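Local coordinates for putative platelet activating factor (Streptococcus pneumoniae, PDB 2HSJ), which is of unknown function but belongs to the GDSL-like lipase/acylhydrolase (SGNH) family, and so probably hydrolyses ester or acyl substrates, at residues N36-G41 / T59-G64; D42-Y47 / G194-I199. All blocks are in the same frame, centred on the assembly; numbering follows the deposited sequence.

Contact 1. Residues N36-G41 / T59-G64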
ATOM      1  N   ASN D  36      -4.821  -3.284   7.269  1.00 11.07           N
ATOM      2  CA  ASN D  36      -4.009  -3.751   8.380  1.00 11.24           C
ATOM      3  C   ASN D  36      -4.856  -3.781   9.648  1.00 10.74           C
ATOM      4  O   ASN D  36      -4.729  -4.688  10.483  1.00 10.59           O
ATOM      5  CB  ASN D  36      -2.770  -2.868   8.532  1.00 10.57           C
ATOM      6  CG  ASN D  36      -1.897  -3.293   9.699  1.00 12.22           C
ATOM      7  OD1 ASN D  36      -1.966  -2.692  10.781  1.00 13.20           O
ATOM      8  ND2 ASN D  36      -1.090  -4.366   9.504  1.00 11.84           N
ATOM      9  N   ILE D  37      -5.728  -2.774   9.780  1.00 10.30           N
ATOM     10  CA  ILE D  37      -6.651  -2.670  10.897  1.00 10.43           C
ATOM     11  C   ILE D  37      -8.036  -2.459  10.275  1.00  9.84           C
ATOM     12  O   ILE D  37      -8.189  -1.633   9.347  1.00 10.38           O
ATOM     13  CB  ILE D  37      -6.306  -1.438  11.799  1.00 11.19           C
ATOM     14  CG1 ILE D  37      -4.808  -1.414  12.152  1.00 13.38           C
ATOM     15  CG2 ILE D  37      -7.258  -1.321  12.989  1.00 11.67           C
ATOM     16  CD1 ILE D  37      -4.339  -2.397  13.126  1.00 17.81           C
ATOM     17  N   LEU D  38      -9.025  -3.221  10.749  1.00  9.16           N
ATOM     18  CA  LEU D  38     -10.420  -2.925  10.441  1.00  9.95           C
ATOM     19  C   LEU D  38     -11.053  -2.287  11.664  1.00 10.48           C
ATOM     20  O   LEU D  38     -10.976  -2.871  12.762  1.00 11.80           O
ATOM     21  CB  LEU D  38     -11.175  -4.213  10.103  1.00 10.26           C
ATOM     22  CG  LEU D  38     -10.849  -4.827   8.738  1.00 11.38           C
ATOM     23  CD1 LEU D  38     -11.263  -6.281   8.680  1.00 11.42           C
ATOM     24  CD2 LEU D  38     -11.556  -4.103   7.578  1.00 12.75           C
ATOM     25  N   PHE D  39     -11.670  -1.111  11.514  0.50 10.41           N
ATOM     26  CA  PHE D  39     -12.445  -0.507  12.607  0.50 10.43           C
ATOM     27  C   PHE D  39     -13.899  -0.849  12.343  0.50 10.64           C
ATOM     28  O   PHE D  39     -14.434  -0.506  11.289  0.50 10.37           O
ATOM     29  CB  PHE D  39     -12.271   1.021  12.642  0.50 11.34           C
ATOM     30  CG  PHE D  39     -11.262   1.502  13.658  0.50 11.69           C
ATOM     31  CD1 PHE D  39      -9.914   1.237  13.485  0.50 14.29           C
ATOM     32  CD2 PHE D  39     -11.666   2.228  14.773  0.50 14.07           C
ATOM     33  CE1 PHE D  39      -8.968   1.687  14.406  0.50 15.31           C
ATOM     34  CE2 PHE D  39     -10.723   2.663  15.710  0.50 13.57           C
ATOM     35  CZ  PHE D  39      -9.385   2.393  15.521  0.50 13.74           C
ATOM     36  N   ILE D  40     -14.507  -1.562  13.287  1.00 10.89           N
ATOM     37  CA  ILE D  40     -15.894  -2.019  13.151  1.00 11.22           C
ATOM     38  C   ILE D  40     -16.709  -1.476  14.319  1.00 11.58           C
ATOM     39  O   ILE D  40     -16.250  -1.421  15.464  1.00 11.85           O
ATOM     40  CB  ILE D  40     -15.957  -3.594  13.139  1.00 11.23           C
ATOM     41  CG1 ILE D  40     -15.150  -4.122  11.948  1.00 11.29           C
ATOM     42  CG2 ILE D  40     -17.395  -4.103  13.131  1.00 12.35           C
ATOM     43  CD1 ILE D  40     -15.048  -5.635  11.968  1.00 12.54           C
ATOM     44  N   GLY D  41     -17.935  -1.081  14.031  1.00 11.38           N
ATOM     45  CA  GLY D  41     -18.821  -0.641  15.113  1.00 11.57           C
ATOM     46  C   GLY D  41     -19.921   0.270  14.667  1.00 11.99           C
ATOM     47  O   GLY D  41     -20.402   0.147  13.539  1.00 11.84           O
ATOM     48  N   THR D  59      -2.632   1.191   7.215  1.00 12.37           N
ATOM     49  CA  THR D  59      -3.920   1.211   6.534  1.00 11.13           C
ATOM     50  C   THR D  59      -5.036   0.727   7.438  1.00 11.25           C
ATOM     51  O   THR D  59      -5.136  -0.472   7.760  1.00 11.78           O
ATOM     52  CB  THR D  59      -3.922   0.378   5.243  1.00 11.86           C
ATOM     53  OG1 THR D  59      -2.851   0.840   4.411  1.00 12.99           O
ATOM     54  CG2 THR D  59      -5.225   0.542   4.483  1.00 12.45           C
ATOM     55  N   ILE D  60      -5.888   1.679   7.820  1.00 10.65           N
ATOM     56  CA  ILE D  60      -7.017   1.429   8.707  1.00  9.94           C
ATOM     57  C   ILE D  60      -8.252   1.681   7.862  1.00  9.81           C
ATOM     58  O   ILE D  60      -8.406   2.727   7.251  1.00 10.64           O
ATOM     59  CB  ILE D  60      -7.032   2.434   9.891  1.00  9.60           C
ATOM     60  CG1 ILE D  60      -5.654   2.394  10.578  1.00 11.20           C
ATOM     61  CG2 ILE D  60      -8.220   2.099  10.847  1.00 11.12           C
ATOM     62  CD1 ILE D  60      -5.464   3.361  11.798  1.00 12.92           C
ATOM     63  N   VAL D  61      -9.114   0.674   7.823  1.00  9.02           N
ATOM     64  CA  VAL D  61     -10.316   0.746   6.993  1.00  9.46           C
ATOM     65  C   VAL D  61     -11.571   0.822   7.851  1.00  9.75           C
ATOM     66  O   VAL D  61     -11.725   0.077   8.827  1.00 10.85           O
ATOM     67  CB  VAL D  61     -10.383  -0.466   5.980  1.00  9.25           C
ATOM     68  CG1 VAL D  61     -11.693  -0.537   5.217  1.00 12.41           C
ATOM     69  CG2 VAL D  61      -9.242  -0.390   4.977  1.00 10.69           C
ATOM     70  N   ASN D  62     -12.487   1.707   7.450  1.00  9.59           N
ATOM     71  CA  ASN D  62     -13.703   1.956   8.209  1.00  9.19           C
ATOM     72  C   ASN D  62     -14.773   0.964   7.793  1.00 10.23           C
ATOM     73  O   ASN D  62     -15.191   0.918   6.624  1.00  9.88           O
ATOM     74  CB  ASN D  62     -14.193   3.366   7.907  1.00 10.65           C
ATOM     75  CG  ASN D  62     -15.115   3.881   8.982  1.00 11.62           C
ATOM     76  OD1 ASN D  62     -16.035   3.190   9.396  1.00 11.52           O
ATOM     77  ND2 ASN D  62     -14.851   5.101   9.476  1.00 10.52           N
ATOM     78  N   ARG D  63     -15.251   0.199   8.770  1.00  9.54           N
ATOM     79  CA  ARG D  63     -16.433  -0.622   8.547  1.00 11.03           C
ATOM     80  C   ARG D  63     -17.455  -0.339   9.664  1.00 10.45           C
ATOM     81  O   ARG D  63     -18.108  -1.246  10.168  1.00 11.68           O
ATOM     82  CB  ARG D  63     -16.056  -2.125   8.470  1.00 11.46           C
ATOM     83  CG  ARG D  63     -15.394  -2.535   7.121  1.00 11.21           C
ATOM     84  CD  ARG D  63     -16.418  -2.451   6.003  1.00  9.87           C
ATOM     85  NE  ARG D  63     -15.943  -2.872   4.677  1.00 10.02           N
ATOM     86  CZ  ARG D  63     -15.324  -2.041   3.829  1.00  9.85           C
ATOM     87  NH1 ARG D  63     -15.067  -0.771   4.174  1.00 10.85           N
ATOM     88  NH2 ARG D  63     -14.940  -2.488   2.615  1.00 10.86           N
ATOM     89  N   GLY D  64     -17.637   0.941   9.977  1.00 10.86           N
ATOM     90  CA  GLY D  64     -18.673   1.323  10.953  1.00 10.02           C
ATOM     91  C   GLY D  64     -19.994   1.659  10.276  1.00 10.39           C
ATOM     92  O   GLY D  64     -20.036   2.029   9.089  1.00 10.46           O
TER
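Strands 37-41 and 60-64 run parallel, their axes 4.5 Å apart at closest and 15° between directions, with Ile37 to Phe39 in register with Ile60 to Asn62. Joined through the helical chain that follows the first strand, they form a beta-alpha-beta unit at one edge of the five-stranded parallel sheet of the SGNH-hydrolase fold. The ladder runs Val61 N to Ile37 O, Phe39 N to Val61 O and Arg63 N to Phe39 O, the last 2.7 Å long. At its start Thr59 O is gripped twice, by Asn36 N at 2.9 Å and by Ile37 N at 3.1 Å.

On one face Ile37 and Ile60 lie side by side, CB of Ile37 meeting CG1 of Ile60 at 4.1 Å. Ile60 CG2 leans toward the CD1 side of Phe39; as Phe39 is modelled in two conformations, the closeness of that touch is doubtful. In the conformer given, the ring stacks on Phe90. The face of Leu38, Ile40, Val61 and Arg63 brings CD2 of Leu38 to CB of Val61. Arg63 lays its CB and CG against Ile40 and Leu38, then bends at chi2 (-68°) and carries its guanidinium off to a salt bridge with Glu52 of a second subunit. Its NH1 also donates to Asn62 O, which lies in the guanidinium plane. On the face of Phe39, Asn62 OD1 accepts from Gly64 N at 2.8 Å, closing an Asx turn.

Contact 2. Residues D42-Y47 / G194-I199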
ATOM      1  N   ASP D  42     -20.301   1.189  15.549  1.00 11.61           N
ATOM      2  CA  ASP D  42     -21.528   1.975  15.349  1.00 12.14           C
ATOM      3  C   ASP D  42     -21.241   3.371  14.796  1.00 12.29           C
ATOM      4  O   ASP D  42     -20.265   3.554  14.056  1.00 10.94           O
ATOM      5  CB  ASP D  42     -22.316   2.019  16.682  1.00 13.32           C
ATOM      6  CG  ASP D  42     -21.500   2.597  17.849  1.00 17.59           C
ATOM      7  OD1 ASP D  42     -20.503   3.329  17.592  1.00 20.53           O
ATOM      8  OD2 ASP D  42     -21.858   2.338  19.041  1.00 15.83           O
ATOM      9  N   SER D  43     -22.069   4.363  15.110  1.00 12.08           N
ATOM     10  CA  SER D  43     -21.894   5.705  14.523  1.00 12.34           C
ATOM     11  C   SER D  43     -20.521   6.296  14.835  1.00 12.11           C
ATOM     12  O   SER D  43     -19.960   7.007  14.031  1.00 12.18           O
ATOM     13  CB  SER D  43     -22.947   6.677  15.080  1.00 14.05           C
ATOM     14  OG  SER D  43     -24.234   6.127  14.980  1.00 18.41           O
ATOM     15  N   ILE D  44     -20.040   6.099  16.055  1.00 11.46           N
ATOM     16  CA  ILE D  44     -18.764   6.685  16.446  1.00 12.92           C
ATOM     17  C   ILE D  44     -17.652   6.194  15.514  1.00 12.11           C
ATOM     18  O   ILE D  44     -16.735   6.936  15.187  1.00 11.95           O
ATOM     19  CB  ILE D  44     -18.428   6.376  17.924  1.00 13.88           C
ATOM     20  CG1 ILE D  44     -19.591   6.753  18.833  1.00 19.01           C
ATOM     21  CG2 ILE D  44     -17.098   7.031  18.349  1.00 15.00           C
ATOM     22  CD1 ILE D  44     -19.881   8.162  18.847  1.00 22.15           C
ATOM     23  N   VAL D  45     -17.724   4.931  15.105  1.00 11.03           N
ATOM     24  CA  VAL D  45     -16.789   4.412  14.093  1.00 10.25           C
ATOM     25  C   VAL D  45     -17.079   4.992  12.710  1.00 10.06           C
ATOM     26  O   VAL D  45     -16.160   5.472  12.046  1.00 10.51           O
ATOM     27  CB  VAL D  45     -16.834   2.867  14.045  1.00 10.36           C
ATOM     28  CG1 VAL D  45     -15.835   2.353  13.000  1.00 10.23           C
ATOM     29  CG2 VAL D  45     -16.533   2.295  15.454  1.00 11.86           C
ATOM     30  N   GLU D  46     -18.334   4.922  12.253  1.00  9.89           N
ATOM     31  CA  GLU D  46     -18.627   5.409  10.900  1.00  9.38           C
ATOM     32  C   GLU D  46     -18.121   6.830  10.657  1.00 10.43           C
ATOM     33  O   GLU D  46     -17.586   7.163   9.566  1.00 10.83           O
ATOM     34  CB  GLU D  46     -20.135   5.363  10.568  1.00 10.54           C
ATOM     35  CG  GLU D  46     -20.333   5.658   9.095  1.00 11.89           C
ATOM     36  CD  GLU D  46     -21.758   5.826   8.649  1.00 15.26           C
ATOM     37  OE1 GLU D  46     -22.705   5.287   9.286  1.00 14.21           O
ATOM     38  OE2 GLU D  46     -21.936   6.530   7.611  1.00 15.41           O
ATOM     39  N   TYR D  47     -18.279   7.669  11.682  1.00 10.50           N
ATOM     40  CA  TYR D  47     -17.961   9.097  11.549  1.00 11.19           C
ATOM     41  C   TYR D  47     -16.531   9.450  11.954  1.00 11.59           C
ATOM     42  O   TYR D  47     -16.121  10.644  11.905  1.00 12.21           O
ATOM     43  CB  TYR D  47     -18.928   9.968  12.375  1.00 13.23           C
ATOM     44  CG  TYR D  47     -20.402   9.690  12.189  1.00 14.64           C
ATOM     45  CD1 TYR D  47     -20.911   9.250  10.966  1.00 13.94           C
ATOM     46  CD2 TYR D  47     -21.295   9.932  13.241  1.00 16.98           C
ATOM     47  CE1 TYR D  47     -22.321   9.013  10.802  1.00 14.98           C
ATOM     48  CE2 TYR D  47     -22.655   9.703  13.090  1.00 18.27           C
ATOM     49  CZ  TYR D  47     -23.151   9.243  11.879  1.00 16.52           C
ATOM     50  OH  TYR D  47     -24.518   9.023  11.780  1.00 19.59           O
ATOM     51  N   GLY D 194     -23.579  15.200  23.273  1.00 12.21           N
ATOM     52  CA  GLY D 194     -23.612  14.443  24.530  1.00 11.66           C
ATOM     53  C   GLY D 194     -23.293  12.968  24.369  1.00 11.38           C
ATOM     54  O   GLY D 194     -22.947  12.301  25.354  1.00 12.10           O
ATOM     55  N   LEU D 195     -23.412  12.486  23.128  1.00 11.42           N
ATOM     56  CA  LEU D 195     -23.170  11.083  22.763  1.00 11.49           C
ATOM     57  C   LEU D 195     -22.067  10.959  21.692  1.00 11.31           C
ATOM     58  O   LEU D 195     -21.107  10.215  21.861  1.00 12.19           O
ATOM     59  CB  LEU D 195     -24.482  10.466  22.268  1.00 12.10           C
ATOM     60  CG  LEU D 195     -24.433   9.074  21.650  1.00 14.78           C
ATOM     61  CD1 LEU D 195     -24.003   8.037  22.668  1.00 14.69           C
ATOM     62  CD2 LEU D 195     -25.810   8.763  21.089  1.00 17.75           C
ATOM     63  N   HIS D 196     -22.235  11.655  20.572  1.00 10.48           N
ATOM     64  CA  HIS D 196     -21.240  11.661  19.506  1.00 10.52           C
ATOM     65  C   HIS D 196     -20.047  12.555  19.815  1.00 10.10           C
ATOM     66  O   HIS D 196     -20.144  13.513  20.619  1.00 10.17           O
ATOM     67  CB  HIS D 196     -21.899  12.133  18.212  1.00 11.71           C
ATOM     68  CG  HIS D 196     -22.949  11.192  17.726  1.00 14.02           C
ATOM     69  ND1 HIS D 196     -24.286  11.357  18.026  1.00 17.25           N
ATOM     70  CD2 HIS D 196     -22.853  10.042  17.016  1.00 17.78           C
ATOM     71  CE1 HIS D 196     -24.970  10.353  17.506  1.00 18.49           C
ATOM     72  NE2 HIS D 196     -24.129   9.547  16.883  1.00 19.90           N
ATOM     73  N   LEU D 197     -18.927  12.243  19.180  1.00  9.78           N
ATOM     74  CA  LEU D 197     -17.696  12.942  19.484  1.00 10.45           C
ATOM     75  C   LEU D 197     -17.478  14.138  18.583  1.00 10.68           C
ATOM     76  O   LEU D 197     -17.777  14.083  17.375  1.00 10.61           O
ATOM     77  CB  LEU D 197     -16.510  11.990  19.350  1.00 10.45           C
ATOM     78  CG  LEU D 197     -16.489  10.798  20.305  1.00 10.21           C
ATOM     79  CD1 LEU D 197     -15.169  10.058  20.155  1.00 11.60           C
ATOM     80  CD2 LEU D 197     -16.674  11.184  21.802  1.00 10.12           C
ATOM     81  N   SER D 198     -16.948  15.211  19.168  1.00 10.07           N
ATOM     82  CA  SER D 198     -16.407  16.331  18.377  1.00  9.98           C
ATOM     83  C   SER D 198     -15.034  15.945  17.821  1.00 10.09           C
ATOM     84  O   SER D 198     -14.464  14.911  18.179  1.00 10.24           O
ATOM     85  CB  SER D 198     -16.234  17.534  19.302  1.00 10.75           C
ATOM     86  OG  SER D 198     -15.221  17.212  20.260  1.00 10.90           O
ATOM     87  N   ILE D 199     -14.453  16.798  16.983  1.00  9.73           N
ATOM     88  CA  ILE D 199     -13.100  16.540  16.527  1.00  9.72           C
ATOM     89  C   ILE D 199     -12.080  16.480  17.695  1.00  9.52           C
ATOM     90  O   ILE D 199     -11.188  15.612  17.697  1.00 10.32           O
ATOM     91  CB  ILE D 199     -12.702  17.515  15.383  1.00  9.83           C
ATOM     92  CG1 ILE D 199     -13.496  17.194  14.102  1.00 11.39           C
ATOM     93  CG2 ILE D 199     -11.199  17.469  15.142  1.00 11.22           C
ATOM     94  CD1 ILE D 199     -13.342  15.737  13.632  1.00 10.68           C
TER
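Ser43 of the Gly-Asp-Ser motif and His196 of the Asp-Gly-Leu-His motif meet here, the pair that in GDSL/SGNH hydrolases supplies the nucleophile and base of the active site. Ser43 opens the short helix 43-46 just beyond strand 37-41; His196 sits in the loop that leads into helix 199-209. Ser43 CB approaches the imidazole at its edge, near the ring plane, 3.6 Å from His196 NE2. Ser43 OG lies anti to its own carbonyl carbon (chi1 -50°), which leaves it 3.9 Å from His196 NE2, too far for a hydrogen bond; its bond is with Gly67 N.

Two neighbours pack against His196 from the side of the helix. CE2 of Tyr47 comes to 3.9 Å from His196 CD2, which lies at the tyrosine's edge, the two planes inclined at 40°. Ile44, on the same helix, reaches across: its CD1 touches His196 CA and Leu195 O, both at 3.8 Å, while its CG2 branch meets Leu197 CD1 at 4.0 Å, the two side chains crossing at about a right angle. CG of Leu195 lies over one face of the imidazole, offset toward the rim, and His196 ND1 is hydrogen-bonded just outside the loop segment. Asp193 OD1 accepts from the backbone N of both Leu195 and His196. On the other side Asp42 OD1, at the N-cap of helix 43-46, accepts from Ile44 N at 3.2 Å.

Across the contact, then, the hold is apolar and aromatic. The serine hydroxyl is near the histidine but bonded to Gly67 N, a probable oxyanion-hole donor by analogy with the family, which is consistent with a catalytic pair not engaged in a direct bond in this model.

The chain runs straight from contact 1 into contact 2, so the C-terminal end of strand 37-41, the inner of the two strands, leads to the probable nucleophile Ser43; the contact centres lie 15 Å apart. They also touch directly: Asn62 ND2 is 2.9 Å from Val45 O, a probable hydrogen bond, Phe39 O packs 3.6 Å from Val45 CG1, and Gly64 O lies 3.6 Å from Glu46 CG. A bound glycerol, probably from the crystallisation liquor, lies about 4 Å from the Arg63 side chain, and glycerol is also about 6 Å from that of Tyr47. Both contacts reach a second subunit, contact 2 through Tyr47 O to its Lys23, so the assembly interface adjoins the probable active-site region.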